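Local coordinates for SalCYP truncation (Salinispora tropica, PDB 7ABB), which belongs to the cytochrome P450 family and holds a heme c within a largely helical chain that also carries a small mixed beta sheet, at residues Ala54-Glu59 with Val303-Ala308; Ser42-Ser47 with Gly295-Gly300. One frame throughout, in Å; residues are numbered along the deposited sequence.

Contact 1 (Ala54-Glu59 with Val303-Ala308); sequences AAFRDE and VLLPLA. With HEC (heme c), chain B.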
loop_
_atom_site.group_PDB
_atom_site.type_symbol
_atom_site.label_atom_id
_atom_site.label_comp_id
_atom_site.label_asym_id
_atom_site.label_seq_id
_atom_site.Cartn_x
_atom_site.Cartn_y
_atom_site.Cartn_z
ATOM N N ALA A 54 -7.184 6.131 17.050
ATOM C CA ALA A 54 -8.543 6.380 17.534
ATOM C C ALA A 54 -9.421 6.938 16.423
ATOM O O ALA A 54 -10.624 6.633 16.352
ATOM C CB ALA A 54 -8.519 7.338 18.720
ATOM N N ALA A 55 -8.847 7.778 15.568
ATOM C CA ALA A 55 -9.616 8.371 14.481
ATOM C C ALA A 55 -10.010 7.314 13.458
ATOM O O ALA A 55 -11.178 7.266 13.040
ATOM C CB ALA A 55 -8.826 9.488 13.809
ATOM N N PHE A 56 -9.075 6.435 13.099
ATOM C CA PHE A 56 -9.385 5.315 12.214
ATOM C C PHE A 56 -10.493 4.446 12.784
ATOM O O PHE A 56 -11.247 3.834 12.016
ATOM C CB PHE A 56 -8.144 4.440 11.996
ATOM C CG PHE A 56 -7.229 4.885 10.867
ATOM C CD1 PHE A 56 -7.667 4.925 9.550
ATOM C CD2 PHE A 56 -5.907 5.216 11.127
ATOM C CE1 PHE A 56 -6.792 5.304 8.513
ATOM C CE2 PHE A 56 -5.055 5.589 10.116
ATOM C CZ PHE A 56 -5.480 5.642 8.809
ATOM N N ARG A 57 -10.585 4.340 14.106
ATOM C CA ARG A 57 -11.523 3.432 14.754
ATOM C C ARG A 57 -12.852 4.070 15.132
ATOM O O ARG A 57 -13.705 3.371 15.676
ATOM C CB ARG A 57 -10.884 2.822 16.007
ATOM C CG ARG A 57 -9.754 1.871 15.666
ATOM C CD ARG A 57 -8.914 1.528 16.897
ATOM N NE ARG A 57 -7.774 0.697 16.488
ATOM C CZ ARG A 57 -6.625 0.619 17.155
ATOM N NH1 ARG A 57 -6.452 1.319 18.277
ATOM N NH2 ARG A 57 -5.646 -0.154 16.700
ATOM N N ASP A 58 -13.057 5.365 14.862
ATOM C CA ASP A 58 -14.302 6.064 15.231
ATOM C C ASP A 58 -14.855 6.734 13.976
ATOM O O ASP A 58 -14.697 7.934 13.767
ATOM C CB ASP A 58 -14.037 7.061 16.333
ATOM C CG ASP A 58 -15.265 7.812 16.763
ATOM O OD1 ASP A 58 -16.366 7.458 16.297
ATOM O OD2 ASP A 58 -15.116 8.767 17.573
ATOM N N GLU A 59 -15.539 5.951 13.144
ATOM C CA GLU A 59 -16.105 6.495 11.916
ATOM C C GLU A 59 -17.313 7.400 12.155
ATOM O O GLU A 59 -17.670 8.166 11.261
ATOM C CB GLU A 59 -16.514 5.362 10.979
ATOM C CG GLU A 59 -15.347 4.550 10.546
ATOM C CD GLU A 59 -15.705 3.522 9.507
ATOM O OE1 GLU A 59 -16.852 3.007 9.513
ATOM O OE2 GLU A 59 -14.818 3.239 8.688
ATOM N N VAL A 303 -9.574 16.055 8.077
ATOM C CA VAL A 303 -8.523 15.613 8.984
ATOM C C VAL A 303 -7.703 14.541 8.284
ATOM O O VAL A 303 -8.246 13.538 7.832
ATOM C CB VAL A 303 -9.101 15.061 10.298
ATOM C CG1 VAL A 303 -8.000 14.676 11.256
ATOM C CG2 VAL A 303 -10.003 16.090 10.954
ATOM N N LEU A 304 -6.392 14.731 8.238
ATOM C CA LEU A 304 -5.499 13.731 7.668
ATOM C C LEU A 304 -4.873 12.871 8.757
ATOM O O LEU A 304 -4.557 13.350 9.856
ATOM C CB LEU A 304 -4.392 14.383 6.837
ATOM C CG LEU A 304 -4.829 15.282 5.686
ATOM C CD1 LEU A 304 -3.624 15.604 4.816
ATOM C CD2 LEU A 304 -5.944 14.634 4.877
ATOM N N LEU A 305 -4.631 11.604 8.410
ATOM C CA LEU A 305 -4.142 10.572 9.320
ATOM C C LEU A 305 -2.827 10.014 8.775
ATOM O O LEU A 305 -2.770 8.859 8.328
ATOM C CB LEU A 305 -5.188 9.470 9.486
ATOM C CG LEU A 305 -6.581 9.943 9.942
ATOM C CD1 LEU A 305 -7.505 8.732 10.116
ATOM C CD2 LEU A 305 -6.495 10.724 11.193
ATOM N N PRO A 306 -1.745 10.801 8.794
ATOM C CA PRO A 306 -0.506 10.348 8.127
ATOM C C PRO A 306 0.158 9.199 8.874
ATOM O O PRO A 306 0.545 9.327 10.041
ATOM C CB PRO A 306 0.373 11.604 8.116
ATOM C CG PRO A 306 -0.158 12.426 9.269
ATOM C CD PRO A 306 -1.633 12.200 9.247
ATOM N N LEU A 307 0.343 8.080 8.168
ATOM C CA LEU A 307 1.021 6.941 8.762
ATOM C C LEU A 307 2.496 7.253 9.043
ATOM O O LEU A 307 3.096 6.631 9.926
ATOM C CB LEU A 307 0.888 5.726 7.832
ATOM C CG LEU A 307 -0.561 5.360 7.458
ATOM C CD1 LEU A 307 -0.542 4.077 6.631
ATOM C CD2 LEU A 307 -1.424 5.208 8.708
ATOM N N ALA A 308 3.084 8.198 8.303
ATOM C CA ALA A 308 4.456 8.657 8.547
ATOM C C ALA A 308 4.601 9.331 9.900
ATOM O O ALA A 308 5.718 9.440 10.408
ATOM C CB ALA A 308 4.896 9.630 7.457
HETATM FE FE HEC B . -4.250 -1.581 0.913
HETATM C CHA HEC B . -6.996 0.031 2.217
HETATM C CHB HEC B . -2.245 0.406 2.854
HETATM C CHC HEC B . -1.501 -3.201 -0.344
HETATM C CHD HEC B . -6.222 -3.288 -1.276
HETATM N NA HEC B . -4.561 -0.090 2.234
HETATM C C1A HEC B . -5.778 0.417 2.691
HETATM C C2A HEC B . -5.584 1.420 3.717
HETATM C C3A HEC B . -4.251 1.499 3.886
HETATM C C4A HEC B . -3.609 0.579 2.978
HETATM C CMA HEC B . -3.472 2.422 4.840
HETATM C CAA HEC B . -6.700 2.204 4.496
HETATM C CBA HEC B . -7.146 3.490 3.811
HETATM C CGA HEC B . -8.182 4.195 4.669
HETATM O O1A HEC B . -8.709 5.203 4.145
HETATM O O2A HEC B . -8.432 3.735 5.814
HETATM N NB HEC B . -2.264 -1.393 1.153
HETATM C C1B HEC B . -1.628 -0.542 2.039
HETATM C C2B HEC B . -0.226 -0.829 1.980
HETATM C C3B HEC B . -0.029 -1.842 1.116
HETATM C C4B HEC B . -1.291 -2.196 0.566
HETATM C CMB HEC B . 0.780 -0.058 2.857
HETATM C CAB HEC B . 1.204 -2.558 0.626
HETATM C CBB HEC B . 2.450 -2.365 1.427
HETATM N NC HEC B . -3.936 -2.955 -0.558
HETATM C C1C HEC B . -2.730 -3.552 -0.844
HETATM C C2C HEC B . -2.946 -4.609 -1.797
HETATM C C3C HEC B . -4.268 -4.662 -2.073
HETATM C C4C HEC B . -4.889 -3.606 -1.307
HETATM C CMC HEC B . -1.828 -5.503 -2.337
HETATM C CAC HEC B . -5.068 -5.558 -3.033
HETATM C CBC HEC B . -4.469 -6.884 -3.501
HETATM N ND HEC B . -6.210 -1.592 0.538
HETATM C C1D HEC B . -6.807 -2.401 -0.430
HETATM C C2D HEC B . -8.216 -2.169 -0.388
HETATM C C3D HEC B . -8.484 -1.155 0.667
HETATM C C4D HEC B . -7.176 -0.864 1.213
HETATM C CMD HEC B . -9.250 -2.845 -1.298
HETATM C CAD HEC B . -9.838 -0.561 1.095
HETATM C CBD HEC B . -10.365 -1.398 2.234
HETATM C CGD HEC B . -11.651 -0.797 2.768
HETATM O O1D HEC B . -12.377 -1.495 3.508
HETATM O O2D HEC B . -11.921 0.374 2.436
#
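The side chain of Leu-305 packs against one face of the Phe-56 ring and against Ala-55 CB, joining the end of helix 49-56 to the turn that leaves strand 302-304 in the small mixed beta sheet of this cytochrome P450 fold. Its methyl CD1 stands almost exactly over the centre of the Phe-56 ring, 3.7 Å from the centroid and 4° off the normal, a nearly ideal CH-pi contact. The branch suits a leucine: while CD1 meets the ring, the other methyl, CD2, reaches Ala-55 CB at 3.7 Å. Ala-55 points toward the turn, and its single methyl lets the helix come close. With CG anti to its own carbonyl carbon (chi1 -55°), the Leu-305 side chain slides past that of Phe-56 in the opposite direction.

At the start of helix 307-310, Leu-307 crosses the phenylalanine side chain at about a right angle, with CD2 3.9 Å from Phe-56 CE2. Its two methyls are divided between Phe-56 and the heme c, since CD1 packs 3.8 Å from CMA of the heme c. Phe-56 and Leu-307 thus form part of the heme pocket.

A second shell sets the positions. Backbone hydrogen bonds tie Leu-305 to Pro-284 and Leu-307 to Met-282, and Pro-306 is the N-cap of helix 307-310, its ring restricting phi to values near the observed -71°. Phe-62 backs Ala-55. The phenyl ring, flat and apolar, finally presents its edge to a heme carboxylate, with Phe-56 CE1 3.5 Å from O2A of heme c, near the ring plane.

Contact 2 (Ser42-Ser47 with Gly295-Gly300); sequences SFWVLS and GVASQG
Trp-44 O accepts a backbone hydrogen bond from Leu-304 N at 2.8 Å, which fixes the strand from which the Trp-44 indole reaches Val-296 and Ala-297 in the loop 295-300. Further backbone pairing with Thr-302 holds the same residue, so the large ring projects from a firm base.

The loop lies over one face of the indole. Val-296 CB sits 3.9 Å from the centroid of the six-membered ring and 11° off its normal, while CG2 comes 3.8 Å from Trp-44 CE3. Ala-297 CA covers the five-membered ring less centrally, 4.2 Å from its centroid, and Ala-297 CB lies 3.9 Å from Trp-44 CD1. Val-296 CB over the six-membered ring and Ala-297 CA over the five-membered ring are the CH-pi contacts, and the broad indole suits the place because its two rings can receive two successive residues. The carbonyl of Val-296 also rests above the rim, with Val-296 O 3.4 Å from Trp-44 CZ2; being above the plane, this oxygen is badly placed for the in-plane N-H of NE1.

Val-296 is branched at CB: chi1 -63° sets CG1 anti to the carbonyl carbon and CG2 between the backbone N and the carbonyl carbon, where CG2 meets the indole and also Leu-46 CD2 at 4.1 Å. Trp-44 and Leu-46, two apart on the strand, thus both serve the loop, whereas Val-45 points away from it. His-36 makes an edge-to-face contact with Trp-44. The arrangement belongs to the mixed beta sheet of the cytochrome P450 fold, where the long connection between antiparallel strands 285-288 and 302-304 folds back over neighbouring strand 43-46.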
loop_
_atom_site.group_PDB
_atom_site.type_symbol
_atom_site.label_atom_id
_atom_site.label_comp_id
_atom_site.label_asym_id
_atom_site.label_seq_id
_atom_site.Cartn_x
_atom_site.Cartn_y
_atom_site.Cartn_z
ATOM N N SER A 42 -7.953 24.277 3.695
ATOM C CA SER A 42 -7.473 24.091 5.059
ATOM C C SER A 42 -7.788 22.682 5.538
ATOM O O SER A 42 -8.697 22.027 5.011
ATOM C CB SER A 42 -8.067 25.129 6.015
ATOM O OG SER A 42 -9.318 24.696 6.535
ATOM N N PHE A 43 -7.019 22.203 6.518
ATOM C CA PHE A 43 -7.179 20.850 7.043
ATOM C C PHE A 43 -6.323 20.676 8.287
ATOM O O PHE A 43 -5.310 21.360 8.472
ATOM C CB PHE A 43 -6.826 19.779 5.997
ATOM C CG PHE A 43 -5.428 19.895 5.428
ATOM C CD1 PHE A 43 -5.179 20.686 4.315
ATOM C CD2 PHE A 43 -4.369 19.177 5.981
ATOM C CE1 PHE A 43 -3.899 20.776 3.778
ATOM C CE2 PHE A 43 -3.091 19.274 5.454
ATOM C CZ PHE A 43 -2.860 20.069 4.352
ATOM N N TRP A 44 -6.746 19.751 9.136
ATOM C CA TRP A 44 -5.968 19.324 10.286
ATOM C C TRP A 44 -5.146 18.088 9.947
ATOM O O TRP A 44 -5.561 17.243 9.142
ATOM C CB TRP A 44 -6.882 19.020 11.472
ATOM C CG TRP A 44 -7.377 20.249 12.185
ATOM C CD1 TRP A 44 -8.570 20.898 12.002
ATOM C CD2 TRP A 44 -6.684 20.986 13.219
ATOM N NE1 TRP A 44 -8.658 21.981 12.848
ATOM C CE2 TRP A 44 -7.525 22.049 13.606
ATOM C CE3 TRP A 44 -5.448 20.838 13.856
ATOM C CZ2 TRP A 44 -7.166 22.964 14.594
ATOM C CZ3 TRP A 44 -5.094 21.747 14.830
ATOM C CH2 TRP A 44 -5.944 22.796 15.188
ATOM N N VAL A 45 -3.976 17.987 10.574
ATOM C CA VAL A 45 -3.099 16.827 10.467
ATOM C C VAL A 45 -2.862 16.279 11.867
ATOM O O VAL A 45 -2.185 16.924 12.687
ATOM C CB VAL A 45 -1.766 17.177 9.790
ATOM C CG1 VAL A 45 -0.902 15.930 9.651
ATOM C CG2 VAL A 45 -2.003 17.827 8.433
ATOM N N LEU A 46 -3.404 15.099 12.156
ATOM C CA LEU A 46 -3.109 14.442 13.421
ATOM C C LEU A 46 -1.680 13.918 13.411
ATOM O O LEU A 46 -1.155 13.511 12.374
ATOM C CB LEU A 46 -4.082 13.303 13.697
ATOM C CG LEU A 46 -5.549 13.725 13.758
ATOM C CD1 LEU A 46 -6.380 12.591 14.313
ATOM C CD2 LEU A 46 -5.822 14.961 14.617
ATOM N N SER A 47 -1.030 13.954 14.579
ATOM C CA SER A 47 0.397 13.657 14.644
ATOM C C SER A 47 0.796 12.580 15.643
ATOM O O SER A 47 2.004 12.313 15.785
ATOM C CB SER A 47 1.177 14.925 14.979
ATOM O OG SER A 47 0.875 15.350 16.300
ATOM N N GLY A 295 -9.719 16.085 19.570
ATOM C CA GLY A 295 -9.323 17.148 20.464
ATOM C C GLY A 295 -9.154 18.500 19.808
ATOM O O GLY A 295 -9.021 19.503 20.523
ATOM N N VAL A 296 -9.159 18.578 18.478
ATOM C CA VAL A 296 -8.683 19.782 17.808
ATOM C C VAL A 296 -9.608 20.283 16.711
ATOM O O VAL A 296 -9.627 21.487 16.429
ATOM C CB VAL A 296 -7.273 19.554 17.224
ATOM C CG1 VAL A 296 -6.291 19.274 18.351
ATOM C CG2 VAL A 296 -7.259 18.432 16.191
ATOM N N ALA A 297 -10.363 19.384 16.078
ATOM C CA ALA A 297 -11.087 19.728 14.865
ATOM C C ALA A 297 -12.524 20.114 15.176
ATOM O O ALA A 297 -13.030 19.901 16.280
ATOM C CB ALA A 297 -11.058 18.567 13.851
ATOM N N SER A 298 -13.141 20.767 14.198
ATOM C CA SER A 298 -14.532 21.196 14.268
ATOM C C SER A 298 -15.332 20.502 13.177
ATOM O O SER A 298 -14.790 19.964 12.198
ATOM C CB SER A 298 -14.669 22.707 14.111
ATOM O OG SER A 298 -14.016 23.395 15.185
ATOM N N GLN A 299 -16.640 20.520 13.348
ATOM C CA GLN A 299 -17.507 19.934 12.341
ATOM C C GLN A 299 -17.192 20.529 10.975
ATOM O O GLN A 299 -17.132 21.755 10.818
ATOM C CB GLN A 299 -18.963 20.173 12.711
ATOM C CG GLN A 299 -19.941 19.662 11.665
ATOM C CD GLN A 299 -20.162 20.643 10.533
ATOM O OE1 GLN A 299 -20.447 21.832 10.741
ATOM N NE2 GLN A 299 -20.056 20.133 9.305
ATOM N N GLY A 300 -16.985 19.646 9.997
ATOM C CA GLY A 300 -16.748 20.021 8.614
ATOM C C GLY A 300 -15.292 20.076 8.215
ATOM O O GLY A 300 -15.008 20.229 7.022
#

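Overall arrangement
Contacts 1 and 2 lie with their centres about 11 Å apart and share one sheet, in which strands 43-46 and 302-304 run side by side in parallel. Leu-304 O is probably hydrogen-bonded to Leu-46 N at 3.1 Å, and Pro-306 CD packs 3.4 Å from Leu-46 O. Leu-46 also bridges the pair through its side chain, touching Leu-305 and Ala-55. Along the chain the segments alternate, with strand 43-46 leading directly into helix 49-56. Contact 1 borders the heme c, whereas contact 2 is farther out: the Leu-46 side chain is about 12 Å from the heme c, and the centre of contact 2 lies about 24 Å from the chain centre, against about 16 Å for contact 1.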